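Local atomic coordinates of alpha-glucosidase ([Eubacterium] rectale, PDB entry 6PNR), a protein that probably hydrolyses alpha-glycosidic bonds of sulfoquinovose-containing sugars, as a sulfoquinovosidase of glycoside hydrolase family 31. Residues Y217-Q231 against N565-H579. Numbering follows the deposited sequence.
Sequences YLKLLERITTYFGRQ and NADSGHPVQRPLFMH
Leu218 lays its CD2 methyl over the middle of the His570 ring, 3.8 Å from the centroid in a CH-pi contact, while CG of Met578 closes on the same methyl. In the plane of that ring NE2 donates to OE2 of Glu222 (3.0 Å), meeting the anti lone pair of the carboxylate; ND1 is hydrogen-bonded to Glu564 OE2, so the imidazole is held against turning. Phe577 points its edge at the face of Tyr217, planes 67° apart, and the methyl CE of Met578, bent round at chi3 (-82°), reaches CD2 of Leu221 at 3.6 Å. Arg230, extended from CG to NE, spreads one guanidinium face over the backbone of Ser568. Its NE bonds OG1 of Thr225 in plane (2.9 Å, 168°), and its NH2 bonds Glu222 O. With an alanine in place of Arg230, Thr225 OG1 and Glu222 O would probably each lose a donor, and Ser568 its flat cover. Asn565 ND2 bonds OE1 of Gln231 nearly straight (2.9 Å), above the plane of the Gln231 amide, whose NE2 is bonded to Gln448 O. Helix 217-228, leading from the N-terminal beta domain to the (beta/alpha)8 barrel, thus packs against the end of helix 538-568 and the chain entering the C-terminal sheet, consistent with a domain junction of family 31 glycoside hydrolases.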
ATOM      1  N   TYR A 217     -17.452  32.830  -6.703  1.00 38.34           N
ATOM      2  CA  TYR A 217     -17.766  31.405  -6.605  1.00 33.69           C
ATOM      3  C   TYR A 217     -19.252  31.153  -6.805  1.00 34.21           C
ATOM      4  O   TYR A 217     -19.628  30.108  -7.348  1.00 33.41           O
ATOM      5  CB  TYR A 217     -17.291  30.835  -5.262  1.00 29.56           C
ATOM      6  CG  TYR A 217     -15.802  30.732  -5.221  1.00 28.24           C
ATOM      7  CD1 TYR A 217     -15.140  29.790  -6.003  1.00 27.24           C
ATOM      8  CD2 TYR A 217     -15.045  31.605  -4.447  1.00 31.03           C
ATOM      9  CE1 TYR A 217     -13.772  29.708  -6.012  1.00 29.45           C
ATOM     10  CE2 TYR A 217     -13.671  31.527  -4.445  1.00 36.41           C
ATOM     11  CZ  TYR A 217     -13.042  30.578  -5.232  1.00 33.98           C
ATOM     12  OH  TYR A 217     -11.672  30.488  -5.245  1.00 37.36           O
ATOM     13  N   LEU A 218     -20.106  32.082  -6.366  1.00 33.67           N
ATOM     14  CA  LEU A 218     -21.536  31.958  -6.630  1.00 30.52           C
ATOM     15  C   LEU A 218     -21.807  31.903  -8.124  1.00 33.59           C
ATOM     16  O   LEU A 218     -22.582  31.064  -8.588  1.00 29.63           O
ATOM     17  CB  LEU A 218     -22.299  33.120  -5.990  1.00 31.96           C
ATOM     18  CG  LEU A 218     -22.363  33.127  -4.467  1.00 34.41           C
ATOM     19  CD1 LEU A 218     -22.864  34.473  -3.960  1.00 36.68           C
ATOM     20  CD2 LEU A 218     -23.257  32.006  -3.969  1.00 35.79           C
ATOM     21  N   LYS A 219     -21.165  32.784  -8.901  1.00 32.74           N
ATOM     22  CA  LYS A 219     -21.368  32.757 -10.350  1.00 31.29           C
ATOM     23  C   LYS A 219     -20.703  31.552 -10.992  1.00 30.95           C
ATOM     24  O   LYS A 219     -21.205  31.018 -11.987  1.00 31.08           O
ATOM     25  CB  LYS A 219     -20.848  34.052 -10.993  1.00 39.26           C
ATOM     26  CG  LYS A 219     -21.728  35.281 -10.715  1.00 45.82           C
ATOM     27  CD  LYS A 219     -21.136  36.550 -11.335  1.00 51.46           C
ATOM     28  CE  LYS A 219     -21.809  37.810 -10.801  1.00 54.85           C
ATOM     29  NZ  LYS A 219     -21.075  39.039 -11.228  1.00 66.35           N
ATOM     30  N   LEU A 220     -19.570  31.108 -10.451  1.00 29.88           N
ATOM     31  CA  LEU A 220     -18.987  29.867 -10.944  1.00 32.42           C
ATOM     32  C   LEU A 220     -19.960  28.698 -10.790  1.00 27.61           C
ATOM     33  O   LEU A 220     -20.101  27.877 -11.703  1.00 27.98           O
ATOM     34  CB  LEU A 220     -17.681  29.578 -10.215  1.00 31.49           C
ATOM     35  CG  LEU A 220     -16.779  28.607 -10.958  1.00 30.56           C
ATOM     36  CD1 LEU A 220     -16.336  29.205 -12.277  1.00 31.74           C
ATOM     37  CD2 LEU A 220     -15.591  28.299 -10.093  1.00 31.72           C
ATOM     38  N   LEU A 221     -20.646  28.608  -9.645  1.00 27.49           N
ATOM     39  CA  LEU A 221     -21.610  27.525  -9.468  1.00 29.29           C
ATOM     40  C   LEU A 221     -22.796  27.676 -10.412  1.00 33.81           C
ATOM     41  O   LEU A 221     -23.352  26.673 -10.873  1.00 27.29           O
ATOM     42  CB  LEU A 221     -22.080  27.465  -8.013  1.00 31.65           C
ATOM     43  CG  LEU A 221     -21.372  26.432  -7.117  1.00 29.28           C
ATOM     44  CD1 LEU A 221     -21.642  25.022  -7.638  1.00 27.08           C
ATOM     45  CD2 LEU A 221     -19.887  26.701  -7.045  1.00 28.42           C
ATOM     46  N   GLU A 222     -23.190  28.916 -10.728  1.00 29.56           N
ATOM     47  CA  GLU A 222     -24.209  29.123 -11.758  1.00 32.47           C
ATOM     48  C   GLU A 222     -23.768  28.536 -13.091  1.00 27.66           C
ATOM     49  O   GLU A 222     -24.537  27.833 -13.754  1.00 30.04           O
ATOM     50  CB  GLU A 222     -24.521  30.615 -11.896  1.00 30.27           C
ATOM     51  CG  GLU A 222     -25.101  31.185 -10.623  1.00 33.20           C
ATOM     52  CD  GLU A 222     -25.139  32.709 -10.595  1.00 46.12           C
ATOM     53  OE1 GLU A 222     -25.091  33.331 -11.687  1.00 46.70           O
ATOM     54  OE2 GLU A 222     -25.230  33.276  -9.469  1.00 38.23           O
ATOM     55  N   ARG A 223     -22.515  28.788 -13.487  1.00 29.56           N
ATOM     56  CA  ARG A 223     -22.013  28.242 -14.749  1.00 31.34           C
ATOM     57  C   ARG A 223     -21.856  26.722 -14.695  1.00 33.84           C
ATOM     58  O   ARG A 223     -22.172  26.019 -15.666  1.00 29.12           O
ATOM     59  CB  ARG A 223     -20.680  28.905 -15.102  1.00 35.10           C
ATOM     60  CG  ARG A 223     -20.772  30.436 -15.219  1.00 35.74           C
ATOM     61  CD  ARG A 223     -19.676  30.992 -16.137  1.00 50.43           C
ATOM     62  NE  ARG A 223     -19.506  32.438 -15.990  1.00 57.81           N
ATOM     63  CZ  ARG A 223     -20.183  33.348 -16.680  1.00 61.67           C
ATOM     64  NH1 ARG A 223     -21.082  32.967 -17.582  1.00 66.88           N
ATOM     65  NH2 ARG A 223     -19.960  34.639 -16.464  1.00 64.18           N
ATOM     66  N   ILE A 224     -21.339  26.201 -13.582  1.00 28.88           N
ATOM     67  CA  ILE A 224     -21.165  24.754 -13.437  1.00 27.80           C
ATOM     68  C   ILE A 224     -22.490  24.035 -13.669  1.00 26.27           C
ATOM     69  O   ILE A 224     -22.564  23.051 -14.412  1.00 30.93           O
ATOM     70  CB  ILE A 224     -20.579  24.438 -12.050  1.00 25.22           C
ATOM     71  CG1 ILE A 224     -19.078  24.751 -12.029  1.00 28.59           C
ATOM     72  CG2 ILE A 224     -20.844  22.976 -11.638  1.00 29.65           C
ATOM     73  CD1 ILE A 224     -18.428  24.651 -10.651  1.00 28.48           C
ATOM     74  N   THR A 225     -23.556  24.528 -13.045  1.00 24.56           N
ATOM     75  CA  THR A 225     -24.834  23.832 -13.114  1.00 29.41           C
ATOM     76  C   THR A 225     -25.600  24.150 -14.393  1.00 33.77           C
ATOM     77  O   THR A 225     -26.408  23.328 -14.837  1.00 31.02           O
ATOM     78  CB  THR A 225     -25.676  24.167 -11.885  1.00 29.60           C
ATOM     79  OG1 THR A 225     -25.794  25.590 -11.751  1.00 29.31           O
ATOM     80  CG2 THR A 225     -25.013  23.606 -10.634  1.00 29.90           C
ATOM     81  N   THR A 226     -25.359  25.315 -15.013  1.00 31.31           N
ATOM     82  CA  THR A 226     -25.852  25.502 -16.376  1.00 29.13           C
ATOM     83  C   THR A 226     -25.312  24.408 -17.294  1.00 31.48           C
ATOM     84  O   THR A 226     -26.037  23.883 -18.147  1.00 30.59           O
ATOM     85  CB  THR A 226     -25.473  26.892 -16.904  1.00 33.31           C
ATOM     86  OG1 THR A 226     -26.194  27.892 -16.171  1.00 33.41           O
ATOM     87  CG2 THR A 226     -25.827  27.016 -18.401  1.00 34.95           C
ATOM     88  N   TYR A 227     -24.056  24.005 -17.089  1.00 28.63           N
ATOM     89  CA  TYR A 227     -23.468  22.981 -17.945  1.00 27.79           C
ATOM     90  C   TYR A 227     -23.884  21.572 -17.528  1.00 30.29           C
ATOM     91  O   TYR A 227     -24.264  20.759 -18.372  1.00 30.26           O
ATOM     92  CB  TYR A 227     -21.938  23.092 -17.942  1.00 30.29           C
ATOM     93  CG  TYR A 227     -21.278  22.018 -18.778  1.00 35.95           C
ATOM     94  CD1 TYR A 227     -21.474  21.967 -20.154  1.00 35.03           C
ATOM     95  CD2 TYR A 227     -20.472  21.048 -18.197  1.00 33.25           C
ATOM     96  CE1 TYR A 227     -20.892  20.976 -20.927  1.00 33.31           C
ATOM     97  CE2 TYR A 227     -19.875  20.057 -18.969  1.00 35.91           C
ATOM     98  CZ  TYR A 227     -20.091  20.030 -20.333  1.00 39.36           C
ATOM     99  OH  TYR A 227     -19.511  19.051 -21.111  1.00 43.84           O
ATOM    100  N   PHE A 228     -23.788  21.248 -16.236  1.00 30.26           N
ATOM    101  CA  PHE A 228     -24.037  19.873 -15.799  1.00 33.16           C
ATOM    102  C   PHE A 228     -25.505  19.593 -15.497  1.00 33.99           C
ATOM    103  O   PHE A 228     -25.951  18.449 -15.657  1.00 32.02           O
ATOM    104  CB  PHE A 228     -23.216  19.549 -14.551  1.00 30.54           C
ATOM    105  CG  PHE A 228     -21.736  19.408 -14.803  1.00 31.05           C
ATOM    106  CD1 PHE A 228     -21.246  18.362 -15.569  1.00 31.17           C
ATOM    107  CD2 PHE A 228     -20.834  20.297 -14.243  1.00 35.15           C
ATOM    108  CE1 PHE A 228     -19.884  18.212 -15.787  1.00 29.14           C
ATOM    109  CE2 PHE A 228     -19.453  20.148 -14.462  1.00 32.05           C
ATOM    110  CZ  PHE A 228     -18.988  19.104 -15.232  1.00 29.31           C
ATOM    111  N   GLY A 229     -26.253  20.599 -15.039  1.00 31.89           N
ATOM    112  CA  GLY A 229     -27.643  20.407 -14.670  1.00 32.61           C
ATOM    113  C   GLY A 229     -27.993  20.963 -13.307  1.00 33.28           C
ATOM    114  O   GLY A 229     -27.105  21.229 -12.490  1.00 32.13           O
ATOM    115  N   ARG A 230     -29.286  21.163 -13.054  1.00 28.99           N
ATOM    116  CA  ARG A 230     -29.773  21.620 -11.761  1.00 25.89           C
ATOM    117  C   ARG A 230     -30.854  20.677 -11.252  1.00 26.20           C
ATOM    118  O   ARG A 230     -31.616  20.102 -12.033  1.00 28.56           O
ATOM    119  CB  ARG A 230     -30.322  23.056 -11.837  1.00 24.60           C
ATOM    120  CG  ARG A 230     -29.199  24.099 -11.799  1.00 28.61           C
ATOM    121  CD  ARG A 230     -29.648  25.469 -12.212  1.00 35.60           C
ATOM    122  NE  ARG A 230     -28.496  26.327 -12.482  1.00 36.02           N
ATOM    123  CZ  ARG A 230     -28.560  27.443 -13.197  1.00 39.76           C
ATOM    124  NH1 ARG A 230     -29.721  27.825 -13.705  1.00 39.64           N
ATOM    125  NH2 ARG A 230     -27.468  28.171 -13.407  1.00 35.21           N
ATOM    126  N   GLN A 231     -30.917  20.529  -9.927  1.00 26.17           N
ATOM    127  CA  GLN A 231     -31.903  19.664  -9.295  1.00 30.32           C
ATOM    128  C   GLN A 231     -33.253  20.381  -9.184  1.00 30.28           C
ATOM    129  O   GLN A 231     -33.301  21.610  -9.071  1.00 30.17           O
ATOM    130  CB  GLN A 231     -31.426  19.249  -7.899  1.00 26.71           C
ATOM    131  CG  GLN A 231     -30.116  18.425  -7.887  1.00 26.72           C
ATOM    132  CD  GLN A 231     -28.875  19.298  -7.772  1.00 23.97           C
ATOM    133  OE1 GLN A 231     -28.630  19.911  -6.730  1.00 27.74           O
ATOM    134  NE2 GLN A 231     -28.078  19.352  -8.843  1.00 24.41           N
ATOM    135  N   ASN A 565     -31.088  26.729  -4.844  1.00 27.38           N
ATOM    136  CA  ASN A 565     -30.317  25.683  -5.503  1.00 28.50           C
ATOM    137  C   ASN A 565     -30.924  25.321  -6.853  1.00 28.90           C
ATOM    138  O   ASN A 565     -30.211  25.204  -7.860  1.00 31.74           O
ATOM    139  CB  ASN A 565     -30.229  24.443  -4.603  1.00 24.93           C
ATOM    140  CG  ASN A 565     -29.396  23.346  -5.227  1.00 24.20           C
ATOM    141  OD1 ASN A 565     -28.192  23.509  -5.407  1.00 26.77           O
ATOM    142  ND2 ASN A 565     -30.026  22.233  -5.577  1.00 28.27           N
ATOM    143  N   ALA A 566     -32.251  25.141  -6.894  1.00 25.23           N
ATOM    144  CA  ALA A 566     -32.909  24.785  -8.149  1.00 31.30           C
ATOM    145  C   ALA A 566     -32.821  25.906  -9.182  1.00 32.68           C
ATOM    146  O   ALA A 566     -32.800  25.629 -10.386  1.00 27.22           O
ATOM    147  CB  ALA A 566     -34.374  24.419  -7.892  1.00 26.72           C
ATOM    148  N   ASP A 567     -32.748  27.164  -8.738  1.00 30.50           N
ATOM    149  CA  ASP A 567     -32.733  28.300  -9.658  1.00 34.80           C
ATOM    150  C   ASP A 567     -31.337  28.738 -10.083  1.00 37.40           C
ATOM    151  O   ASP A 567     -31.202  29.369 -11.135  1.00 37.89           O
ATOM    152  CB  ASP A 567     -33.434  29.511  -9.034  1.00 34.64           C
ATOM    153  CG  ASP A 567     -34.922  29.287  -8.829  1.00 43.84           C
ATOM    154  OD1 ASP A 567     -35.493  28.402  -9.507  1.00 42.06           O
ATOM    155  OD2 ASP A 567     -35.516  30.003  -7.985  1.00 45.39           O
ATOM    156  N   SER A 568     -30.299  28.452  -9.298  1.00 32.98           N
ATOM    157  CA  SER A 568     -28.975  28.953  -9.649  1.00 29.63           C
ATOM    158  C   SER A 568     -27.840  27.991  -9.364  1.00 33.12           C
ATOM    159  O   SER A 568     -26.709  28.285  -9.759  1.00 32.03           O
ATOM    160  CB  SER A 568     -28.687  30.259  -8.899  1.00 35.58           C
ATOM    161  OG  SER A 568     -28.672  30.009  -7.506  1.00 39.50           O
ATOM    162  N   GLY A 569     -28.070  26.887  -8.662  1.00 30.92           N
ATOM    163  CA  GLY A 569     -26.966  25.986  -8.410  1.00 28.83           C
ATOM    164  C   GLY A 569     -26.125  26.335  -7.205  1.00 32.10           C
ATOM    165  O   GLY A 569     -25.100  25.678  -6.979  1.00 33.02           O
ATOM    166  N   HIS A 570     -26.520  27.333  -6.425  1.00 27.32           N
ATOM    167  CA  HIS A 570     -25.866  27.597  -5.148  1.00 26.11           C
ATOM    168  C   HIS A 570     -26.252  26.486  -4.188  1.00 28.54           C
ATOM    169  O   HIS A 570     -27.442  26.376  -3.843  1.00 30.00           O
ATOM    170  CB  HIS A 570     -26.285  28.938  -4.556  1.00 24.74           C
ATOM    171  CG  HIS A 570     -26.151  30.093  -5.506  1.00 32.75           C
ATOM    172  ND1 HIS A 570     -26.891  31.253  -5.376  1.00 36.72           N
ATOM    173  CD2 HIS A 570     -25.360  30.270  -6.590  1.00 34.58           C
ATOM    174  CE1 HIS A 570     -26.569  32.088  -6.349  1.00 33.99           C
ATOM    175  NE2 HIS A 570     -25.637  31.520  -7.096  1.00 35.74           N
ATOM    176  N   PRO A 571     -25.310  25.669  -3.722  1.00 29.26           N
ATOM    177  CA  PRO A 571     -25.672  24.515  -2.887  1.00 24.57           C
ATOM    178  C   PRO A 571     -26.237  24.950  -1.543  1.00 26.83           C
ATOM    179  O   PRO A 571     -25.957  26.042  -1.046  1.00 27.58           O
ATOM    180  CB  PRO A 571     -24.343  23.765  -2.718  1.00 28.66           C
ATOM    181  CG  PRO A 571     -23.269  24.825  -2.894  1.00 28.32           C
ATOM    182  CD  PRO A 571     -23.850  25.816  -3.899  1.00 25.75           C
ATOM    183  N   VAL A 572     -27.048  24.072  -0.948  1.00 27.98           N
ATOM    184  CA  VAL A 572     -27.593  24.366   0.376  1.00 24.99           C
ATOM    185  C   VAL A 572     -26.470  24.470   1.408  1.00 27.95           C
ATOM    186  O   VAL A 572     -26.465  25.374   2.251  1.00 29.47           O
ATOM    187  CB  VAL A 572     -28.640  23.313   0.772  1.00 29.41           C
ATOM    188  CG1 VAL A 572     -29.112  23.556   2.191  1.00 24.87           C
ATOM    189  CG2 VAL A 572     -29.817  23.352  -0.199  1.00 25.36           C
ATOM    190  N   GLN A 573     -25.508  23.553   1.365  1.00 25.20           N
ATOM    191  CA  GLN A 573     -24.369  23.555   2.278  1.00 26.11           C
ATOM    192  C   GLN A 573     -23.173  24.084   1.500  1.00 28.56           C
ATOM    193  O   GLN A 573     -22.706  23.429   0.564  1.00 29.80           O
ATOM    194  CB  GLN A 573     -24.094  22.153   2.834  1.00 25.00           C
ATOM    195  CG  GLN A 573     -25.271  21.595   3.641  1.00 26.46           C
ATOM    196  CD  GLN A 573     -25.010  20.191   4.182  1.00 28.56           C
ATOM    197  OE1 GLN A 573     -25.645  19.226   3.763  1.00 26.89           O
ATOM    198  NE2 GLN A 573     -24.087  20.081   5.128  1.00 27.75           N
ATOM    199  N   ARG A 574     -22.679  25.264   1.894  1.00 25.72           N
ATOM    200  CA  ARG A 574     -21.700  26.058   1.164  1.00 25.80           C
ATOM    201  C   ARG A 574     -20.405  26.191   1.945  1.00 25.93           C
ATOM    202  O   ARG A 574     -20.421  26.287   3.177  1.00 28.88           O
ATOM    203  CB  ARG A 574     -22.245  27.469   0.887  1.00 27.43           C
ATOM    204  CG  ARG A 574     -23.646  27.445   0.338  1.00 32.26           C
ATOM    205  CD  ARG A 574     -24.274  28.815   0.198  1.00 28.99           C
ATOM    206  NE  ARG A 574     -25.668  28.674  -0.232  1.00 33.40           N
ATOM    207  CZ  ARG A 574     -26.486  29.686  -0.499  1.00 33.74           C
ATOM    208  NH1 ARG A 574     -26.055  30.940  -0.389  1.00 29.74           N
ATOM    209  NH2 ARG A 574     -27.741  29.441  -0.868  1.00 31.39           N
ATOM    210  N   PRO A 575     -19.270  26.230   1.257  1.00 25.40           N
ATOM    211  CA  PRO A 575     -18.008  26.478   1.953  1.00 26.89           C
ATOM    212  C   PRO A 575     -17.932  27.932   2.389  1.00 33.21           C
ATOM    213  O   PRO A 575     -18.554  28.819   1.797  1.00 28.72           O
ATOM    214  CB  PRO A 575     -16.951  26.143   0.897  1.00 28.00           C
ATOM    215  CG  PRO A 575     -17.623  26.397  -0.394  1.00 31.76           C
ATOM    216  CD  PRO A 575     -19.080  26.057  -0.194  1.00 29.04           C
ATOM    217  N   LEU A 576     -17.182  28.171   3.460  1.00 31.04           N
ATOM    218  CA  LEU A 576     -17.154  29.522   4.007  1.00 32.96           C
ATOM    219  C   LEU A 576     -16.687  30.540   2.970  1.00 33.76           C
ATOM    220  O   LEU A 576     -17.194  31.667   2.939  1.00 35.72           O
ATOM    221  CB  LEU A 576     -16.270  29.558   5.251  1.00 32.05           C
ATOM    222  CG  LEU A 576     -16.953  29.405   6.610  1.00 30.69           C
ATOM    223  CD1 LEU A 576     -17.771  28.106   6.718  1.00 27.86           C
ATOM    224  CD2 LEU A 576     -15.907  29.461   7.718  1.00 35.06           C
ATOM    225  N   PHE A 577     -15.763  30.150   2.087  1.00 32.85           N
ATOM    226  CA  PHE A 577     -15.235  31.097   1.115  1.00 33.44           C
ATOM    227  C   PHE A 577     -16.224  31.430   0.014  1.00 35.43           C
ATOM    228  O   PHE A 577     -15.931  32.311  -0.799  1.00 36.92           O
ATOM    229  CB  PHE A 577     -13.916  30.583   0.512  1.00 34.16           C
ATOM    230  CG  PHE A 577     -14.031  29.282  -0.246  1.00 31.29           C
ATOM    231  CD1 PHE A 577     -14.511  29.253  -1.541  1.00 31.61           C
ATOM    232  CD2 PHE A 577     -13.616  28.081   0.335  1.00 33.29           C
ATOM    233  CE1 PHE A 577     -14.604  28.064  -2.245  1.00 35.57           C
ATOM    234  CE2 PHE A 577     -13.704  26.881  -0.371  1.00 30.34           C
ATOM    235  CZ  PHE A 577     -14.189  26.875  -1.664  1.00 31.56           C
ATOM    236  N   MET A 578     -17.385  30.772  -0.033  1.00 36.41           N
ATOM    237  CA  MET A 578     -18.371  31.122  -1.046  1.00 31.94           C
ATOM    238  C   MET A 578     -18.994  32.481  -0.773  1.00 34.85           C
ATOM    239  O   MET A 578     -19.458  33.141  -1.707  1.00 34.18           O
ATOM    240  CB  MET A 578     -19.463  30.059  -1.129  1.00 32.98           C
ATOM    241  CG  MET A 578     -20.462  30.307  -2.241  1.00 30.73           C
ATOM    242  SD  MET A 578     -21.462  28.862  -2.601  1.00 36.27           S
ATOM    243  CE  MET A 578     -20.345  27.935  -3.659  1.00 29.98           C
ATOM    244  N   HIS A 579     -19.022  32.915   0.489  1.00 30.37           N
ATOM    245  CA  HIS A 579     -19.572  34.218   0.834  1.00 38.02           C
ATOM    246  C   HIS A 579     -18.563  35.126   1.515  1.00 40.69           C
ATOM    247  O   HIS A 579     -18.894  36.279   1.808  1.00 39.27           O
ATOM    248  CB  HIS A 579     -20.800  34.071   1.737  1.00 31.97           C
ATOM    249  CG  HIS A 579     -21.974  33.455   1.051  1.00 39.02           C
ATOM    250  ND1 HIS A 579     -22.647  34.083   0.024  1.00 34.25           N
ATOM    251  CD2 HIS A 579     -22.599  32.268   1.245  1.00 35.84           C
ATOM    252  CE1 HIS A 579     -23.635  33.307  -0.386  1.00 38.21           C
ATOM    253  NE2 HIS A 579     -23.622  32.197   0.331  1.00 31.78           N
TER
HETATM  254  O   HOH W   1     -19.114  33.993  -4.095  1.00 35.89           O
HETATM  255  O   HOH W   2     -32.697  26.664 -13.025  1.00 44.05           O
HETATM  256  O   HOH W   3     -29.432  22.595  -8.709  1.00 31.53           O
HETATM  257  O   HOH W   4     -33.966  23.395 -11.370  1.00 34.23           O